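Local coordinates for protein endoglucanase (Clostridium thermocellum, PDB 2YIK) that probably hydrolyses internal beta-1,4-glucosidic linkages of cellulose, as a family 9 glycoside hydrolase, at residues Phe303-Trp314 with Glu357-Leu368. Numbering follows the deposited sequence.
Sequences FKYYDYYAPPGW and EQIDFWKPIQDL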
loop_
_atom_site.group_PDB
_atom_site.type_symbol
_atom_site.label_atom_id
_atom_site.label_comp_id
_atom_site.label_asym_id
_atom_site.label_seq_id
_atom_site.Cartn_x
_atom_site.Cartn_y
_atom_site.Cartn_z
ATOM N N PHE A 303 -6.351 -20.780 -5.337
ATOM C CA PHE A 303 -5.596 -21.967 -5.709
ATOM C C PHE A 303 -5.438 -22.118 -7.216
ATOM O O PHE A 303 -4.438 -22.649 -7.679
ATOM C CB PHE A 303 -6.250 -23.231 -5.132
ATOM C CG PHE A 303 -6.085 -23.382 -3.636
ATOM C CD1 PHE A 303 -5.206 -22.567 -2.923
ATOM C CD2 PHE A 303 -6.778 -24.375 -2.947
ATOM C CE1 PHE A 303 -5.012 -22.738 -1.549
ATOM C CE2 PHE A 303 -6.593 -24.558 -1.574
ATOM C CZ PHE A 303 -5.707 -23.736 -0.872
ATOM N N LYS A 304 -6.417 -21.639 -7.976
ATOM C CA LYS A 304 -6.373 -21.726 -9.434
ATOM C C LYS A 304 -5.215 -20.928 -10.051
ATOM O O LYS A 304 -4.619 -21.352 -11.038
ATOM C CB LYS A 304 -7.704 -21.234 -10.023
ATOM C CG LYS A 304 -7.857 -21.402 -11.541
ATOM C CD LYS A 304 -9.278 -21.025 -12.022
ATOM C CE LYS A 304 -10.358 -21.836 -11.290
ATOM N NZ LYS A 304 -11.776 -21.516 -11.716
ATOM N N TYR A 305 -4.878 -19.787 -9.460
ATOM C CA TYR A 305 -3.825 -18.951 -10.021
ATOM C C TYR A 305 -2.564 -18.777 -9.179
ATOM O O TYR A 305 -1.584 -18.216 -9.659
ATOM C CB TYR A 305 -4.403 -17.576 -10.363
ATOM C CG TYR A 305 -5.553 -17.627 -11.349
ATOM C CD1 TYR A 305 -5.327 -17.839 -12.712
ATOM C CD2 TYR A 305 -6.872 -17.478 -10.915
ATOM C CE1 TYR A 305 -6.389 -17.898 -13.621
ATOM C CE2 TYR A 305 -7.941 -17.534 -11.811
ATOM C CZ TYR A 305 -7.693 -17.745 -13.162
ATOM O OH TYR A 305 -8.746 -17.797 -14.050
ATOM N N TYR A 306 -2.581 -19.262 -7.943
ATOM C CA TYR A 306 -1.431 -19.137 -7.054
ATOM C C TYR A 306 -0.149 -19.783 -7.588
ATOM O O TYR A 306 -0.105 -20.985 -7.853
ATOM C CB TYR A 306 -1.763 -19.722 -5.675
ATOM C CG TYR A 306 -0.628 -19.659 -4.662
ATOM C CD1 TYR A 306 0.122 -18.491 -4.491
ATOM C CD2 TYR A 306 -0.330 -20.754 -3.844
ATOM C CE1 TYR A 306 1.141 -18.414 -3.529
ATOM C CE2 TYR A 306 0.688 -20.689 -2.876
ATOM C CZ TYR A 306 1.419 -19.515 -2.728
ATOM O OH TYR A 306 2.441 -19.436 -1.798
ATOM N N ASP A 307 0.890 -18.965 -7.743
ATOM C CA ASP A 307 2.193 -19.424 -8.224
ATOM C C ASP A 307 3.030 -19.722 -6.979
ATOM O O ASP A 307 3.627 -18.826 -6.385
ATOM C CB ASP A 307 2.854 -18.320 -9.069
ATOM C CG ASP A 307 4.185 -18.755 -9.688
ATOM O OD1 ASP A 307 4.675 -19.859 -9.357
ATOM O OD2 ASP A 307 4.742 -17.983 -10.502
ATOM N N TYR A 308 3.050 -20.990 -6.585
ATOM C CA TYR A 308 3.783 -21.441 -5.402
ATOM C C TYR A 308 5.274 -21.146 -5.504
ATOM O O TYR A 308 5.963 -21.052 -4.493
ATOM C CB TYR A 308 3.565 -22.950 -5.228
ATOM C CG TYR A 308 4.146 -23.570 -3.976
ATOM C CD1 TYR A 308 3.518 -23.423 -2.739
ATOM C CD2 TYR A 308 5.305 -24.348 -4.039
ATOM C CE1 TYR A 308 4.024 -24.045 -1.598
ATOM C CE2 TYR A 308 5.819 -24.967 -2.909
ATOM C CZ TYR A 308 5.172 -24.814 -1.693
ATOM O OH TYR A 308 5.660 -25.445 -0.574
ATOM N N TYR A 309 5.761 -20.998 -6.731
ATOM C CA TYR A 309 7.179 -20.745 -6.973
ATOM C C TYR A 309 7.583 -19.274 -6.935
ATOM O O TYR A 309 8.766 -18.960 -6.893
ATOM C CB TYR A 309 7.582 -21.353 -8.327
ATOM C CG TYR A 309 7.169 -22.804 -8.451
ATOM C CD1 TYR A 309 7.570 -23.741 -7.495
ATOM C CD2 TYR A 309 6.315 -23.228 -9.477
ATOM C CE1 TYR A 309 7.124 -25.074 -7.546
ATOM C CE2 TYR A 309 5.858 -24.556 -9.537
ATOM C CZ TYR A 309 6.265 -25.474 -8.566
ATOM O OH TYR A 309 5.792 -26.775 -8.604
ATOM N N ALA A 310 6.602 -18.378 -6.914
ATOM C CA ALA A 310 6.875 -16.943 -6.929
ATOM C C ALA A 310 7.329 -16.241 -5.639
ATOM O O ALA A 310 8.259 -15.434 -5.670
ATOM C CB ALA A 310 5.667 -16.203 -7.507
ATOM N N PRO A 311 6.699 -16.537 -4.492
ATOM C CA PRO A 311 7.124 -15.847 -3.272
ATOM C C PRO A 311 8.604 -15.579 -2.995
ATOM O O PRO A 311 8.984 -14.452 -2.710
ATOM C CB PRO A 311 6.478 -16.678 -2.165
ATOM C CG PRO A 311 5.200 -17.131 -2.794
ATOM C CD PRO A 311 5.670 -17.552 -4.185
ATOM N N PRO A 312 9.461 -16.606 -3.103
ATOM C CA PRO A 312 10.901 -16.428 -2.830
ATOM C C PRO A 312 11.706 -15.542 -3.765
ATOM O O PRO A 312 12.796 -15.073 -3.411
ATOM C CB PRO A 312 11.448 -17.860 -2.843
ATOM C CG PRO A 312 10.230 -18.746 -2.793
ATOM C CD PRO A 312 9.175 -17.986 -3.534
ATOM N N GLY A 313 11.134 -15.317 -4.942
ATOM C CA GLY A 313 11.774 -14.543 -5.984
ATOM C C GLY A 313 12.093 -13.096 -5.762
ATOM O O GLY A 313 13.263 -12.708 -5.784
ATOM N N TRP A 314 11.035 -12.329 -5.541
ATOM C CA TRP A 314 11.069 -10.886 -5.326
ATOM C C TRP A 314 10.685 -10.615 -3.858
ATOM O O TRP A 314 10.898 -11.497 -3.007
ATOM C CB TRP A 314 10.042 -10.276 -6.323
ATOM C CG TRP A 314 10.398 -8.906 -6.780
ATOM C CD1 TRP A 314 9.656 -7.776 -6.619
ATOM C CD2 TRP A 314 11.609 -8.500 -7.434
ATOM N NE1 TRP A 314 10.322 -6.687 -7.130
ATOM C CE2 TRP A 314 11.523 -7.105 -7.640
ATOM C CE3 TRP A 314 12.752 -9.184 -7.873
ATOM C CZ2 TRP A 314 12.542 -6.376 -8.251
ATOM C CZ3 TRP A 314 13.771 -8.454 -8.486
ATOM C CH2 TRP A 314 13.654 -7.067 -8.673
ATOM N N GLU A 357 3.683 -34.023 -4.923
ATOM C CA GLU A 357 4.603 -32.892 -4.843
ATOM C C GLU A 357 4.464 -32.326 -3.427
ATOM O O GLU A 357 3.356 -32.286 -2.889
ATOM C CB GLU A 357 4.251 -31.808 -5.867
ATOM C CG GLU A 357 5.023 -30.512 -5.613
ATOM C CD GLU A 357 5.116 -29.604 -6.827
ATOM O OE1 GLU A 357 4.616 -29.990 -7.908
ATOM O OE2 GLU A 357 5.700 -28.498 -6.695
ATOM N N GLN A 358 5.569 -31.906 -2.814
ATOM C CA GLN A 358 5.485 -31.363 -1.461
ATOM C C GLN A 358 5.017 -29.911 -1.464
ATOM O O GLN A 358 5.566 -29.064 -2.172
ATOM C CB GLN A 358 6.827 -31.446 -0.734
ATOM C CG GLN A 358 6.674 -31.316 0.787
ATOM C CD GLN A 358 7.838 -30.592 1.447
ATOM O OE1 GLN A 358 7.888 -29.347 1.479
ATOM N NE2 GLN A 358 8.794 -31.364 1.971
ATOM N N ILE A 359 3.980 -29.647 -0.679
ATOM C CA ILE A 359 3.412 -28.315 -0.549
ATOM C C ILE A 359 3.253 -27.989 0.927
ATOM O O ILE A 359 2.590 -28.723 1.667
ATOM C CB ILE A 359 2.004 -28.200 -1.208
ATOM C CG1 ILE A 359 2.120 -28.234 -2.732
ATOM C CG2 ILE A 359 1.330 -26.907 -0.787
ATOM C CD1 ILE A 359 2.569 -29.566 -3.238
ATOM N N ASP A 360 3.891 -26.903 1.346
ATOM C CA ASP A 360 3.807 -26.408 2.712
ATOM C C ASP A 360 3.624 -24.918 2.494
ATOM O O ASP A 360 4.537 -24.228 2.033
ATOM C CB ASP A 360 5.094 -26.704 3.497
ATOM C CG ASP A 360 5.084 -26.100 4.904
ATOM O OD1 ASP A 360 4.403 -25.077 5.138
ATOM O OD2 ASP A 360 5.783 -26.639 5.787
ATOM N N PHE A 361 2.434 -24.426 2.810
ATOM C CA PHE A 361 2.121 -23.025 2.587
ATOM C C PHE A 361 3.109 -21.994 3.138
ATOM O O PHE A 361 3.272 -20.938 2.540
ATOM C CB PHE A 361 0.677 -22.747 3.033
ATOM C CG PHE A 361 -0.356 -23.351 2.103
ATOM C CD1 PHE A 361 -0.498 -22.874 0.800
ATOM C CD2 PHE A 361 -1.140 -24.435 2.505
ATOM C CE1 PHE A 361 -1.398 -23.469 -0.090
ATOM C CE2 PHE A 361 -2.045 -25.037 1.620
ATOM C CZ PHE A 361 -2.171 -24.551 0.321
ATOM N N TRP A 362 3.784 -22.295 4.244
ATOM C CA TRP A 362 4.772 -21.357 4.789
ATOM C C TRP A 362 6.159 -21.498 4.145
ATOM O O TRP A 362 6.988 -20.591 4.248
ATOM C CB TRP A 362 4.931 -21.538 6.303
ATOM C CG TRP A 362 3.916 -20.817 7.137
ATOM C CD1 TRP A 362 3.038 -21.381 8.017
ATOM C CD2 TRP A 362 3.685 -19.400 7.194
ATOM N NE1 TRP A 362 2.276 -20.407 8.616
ATOM C CE2 TRP A 362 2.650 -19.178 8.127
ATOM C CE3 TRP A 362 4.247 -18.291 6.538
ATOM C CZ2 TRP A 362 2.165 -17.903 8.436
ATOM C CZ3 TRP A 362 3.766 -17.014 6.842
ATOM C CH2 TRP A 362 2.733 -16.835 7.782
ATOM N N LYS A 363 6.412 -22.627 3.484
ATOM C CA LYS A 363 7.717 -22.882 2.875
ATOM C C LYS A 363 8.181 -21.813 1.884
ATOM O O LYS A 363 9.342 -21.404 1.915
ATOM C CB LYS A 363 7.734 -24.274 2.220
ATOM C CG LYS A 363 9.091 -24.713 1.684
ATOM C CD LYS A 363 10.181 -24.566 2.737
ATOM C CE LYS A 363 11.500 -25.197 2.287
ATOM N NZ LYS A 363 12.512 -25.100 3.379
ATOM N N PRO A 364 7.291 -21.336 0.997
ATOM C CA PRO A 364 7.764 -20.310 0.062
ATOM C C PRO A 364 8.277 -19.050 0.763
ATOM O O PRO A 364 9.202 -18.392 0.279
ATOM C CB PRO A 364 6.533 -20.034 -0.795
ATOM C CG PRO A 364 5.843 -21.365 -0.814
ATOM C CD PRO A 364 5.934 -21.784 0.638
ATOM N N ILE A 365 7.674 -18.717 1.901
ATOM C CA ILE A 365 8.084 -17.539 2.650
ATOM C C ILE A 365 9.325 -17.841 3.487
ATOM O O ILE A 365 10.134 -16.953 3.749
ATOM C CB ILE A 365 6.917 -17.021 3.537
ATOM C CG1 ILE A 365 5.943 -16.199 2.675
ATOM C CG2 ILE A 365 7.451 -16.209 4.713
ATOM C CD1 ILE A 365 6.572 -14.962 2.045
ATOM N N GLN A 366 9.485 -19.096 3.896
ATOM C CA GLN A 366 10.666 -19.460 4.664
ATOM C C GLN A 366 11.858 -19.334 3.713
ATOM O O GLN A 366 12.944 -18.904 4.109
ATOM C CB GLN A 366 10.563 -20.890 5.203
ATOM C CG GLN A 366 11.755 -21.288 6.067
ATOM C CD GLN A 366 11.720 -22.743 6.516
ATOM O OE1 GLN A 366 12.698 -23.255 7.059
ATOM N NE2 GLN A 366 10.596 -23.410 6.292
ATOM N N ASP A 367 11.643 -19.705 2.452
ATOM C CA ASP A 367 12.686 -19.610 1.431
ATOM C C ASP A 367 13.015 -18.147 1.138
ATOM O O ASP A 367 14.175 -17.784 0.955
ATOM C CB ASP A 367 12.238 -20.284 0.133
ATOM C CG ASP A 367 12.244 -21.795 0.226
ATOM O OD1 ASP A 367 12.655 -22.328 1.279
ATOM O OD2 ASP A 367 11.845 -22.454 -0.756
ATOM N N LEU A 368 11.981 -17.315 1.075
ATOM C CA LEU A 368 12.153 -15.893 0.811
ATOM C C LEU A 368 12.974 -15.265 1.933
ATOM O O LEU A 368 13.921 -14.515 1.691
ATOM C CB LEU A 368 10.791 -15.204 0.741
ATOM C CG LEU A 368 10.793 -13.678 0.667
ATOM C CD1 LEU A 368 11.399 -13.224 -0.663
ATOM C CD2 LEU A 368 9.359 -13.167 0.832
HETATM O O HOH W 1 1.578 -19.932 0.797
HETATM O O HOH W 2 7.653 -26.995 -0.974
#
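Y308 and Y309 carry the hydrogen bonds between the loop after helix 296-305 and the lead-in to helix 363-373. D360 N donates to Y308 OH at 3.0 Å, almost straight (177°), and a water bonded to Y308 OH at 2.6 Å donates to Q358 O. Y309 OH donates to E357 OE2 at 2.6 Å through the syn lone pair; the two side chains approach from opposite directions, with ring and carboxylate nearly coplanar. A second water accepts from Y306 OH and donates to F361 O.

Apolar packing centres on P364. Its CG sits over one face of the Y308 ring, 3.7 Å from the centroid, a CH-pi contact; CG of Y308, anti to the backbone N (chi1 -174°), carries the ring there. P364 CB meets P311 CB at 3.6 Å, the two prolines side by side. P312 CG lies 3.9 Å from D367 CB, and L368 CD1 packs against the P311 and P312 carbonyls. The F303 and F361 rings are near parallel (7°) but slid apart, touching through their CZ atoms at 3.8 Å.

D360 OD1 accepts from W362 N, a capping bond at the turn into helix 363-373. Because D360 N also holds Y308 OH, the residue that makes the capping bond is fixed to the opposing loop: proline-tyrosine packing and directional polar bonds join loop and helix start within the family 9 (alpha/alpha)6 barrel.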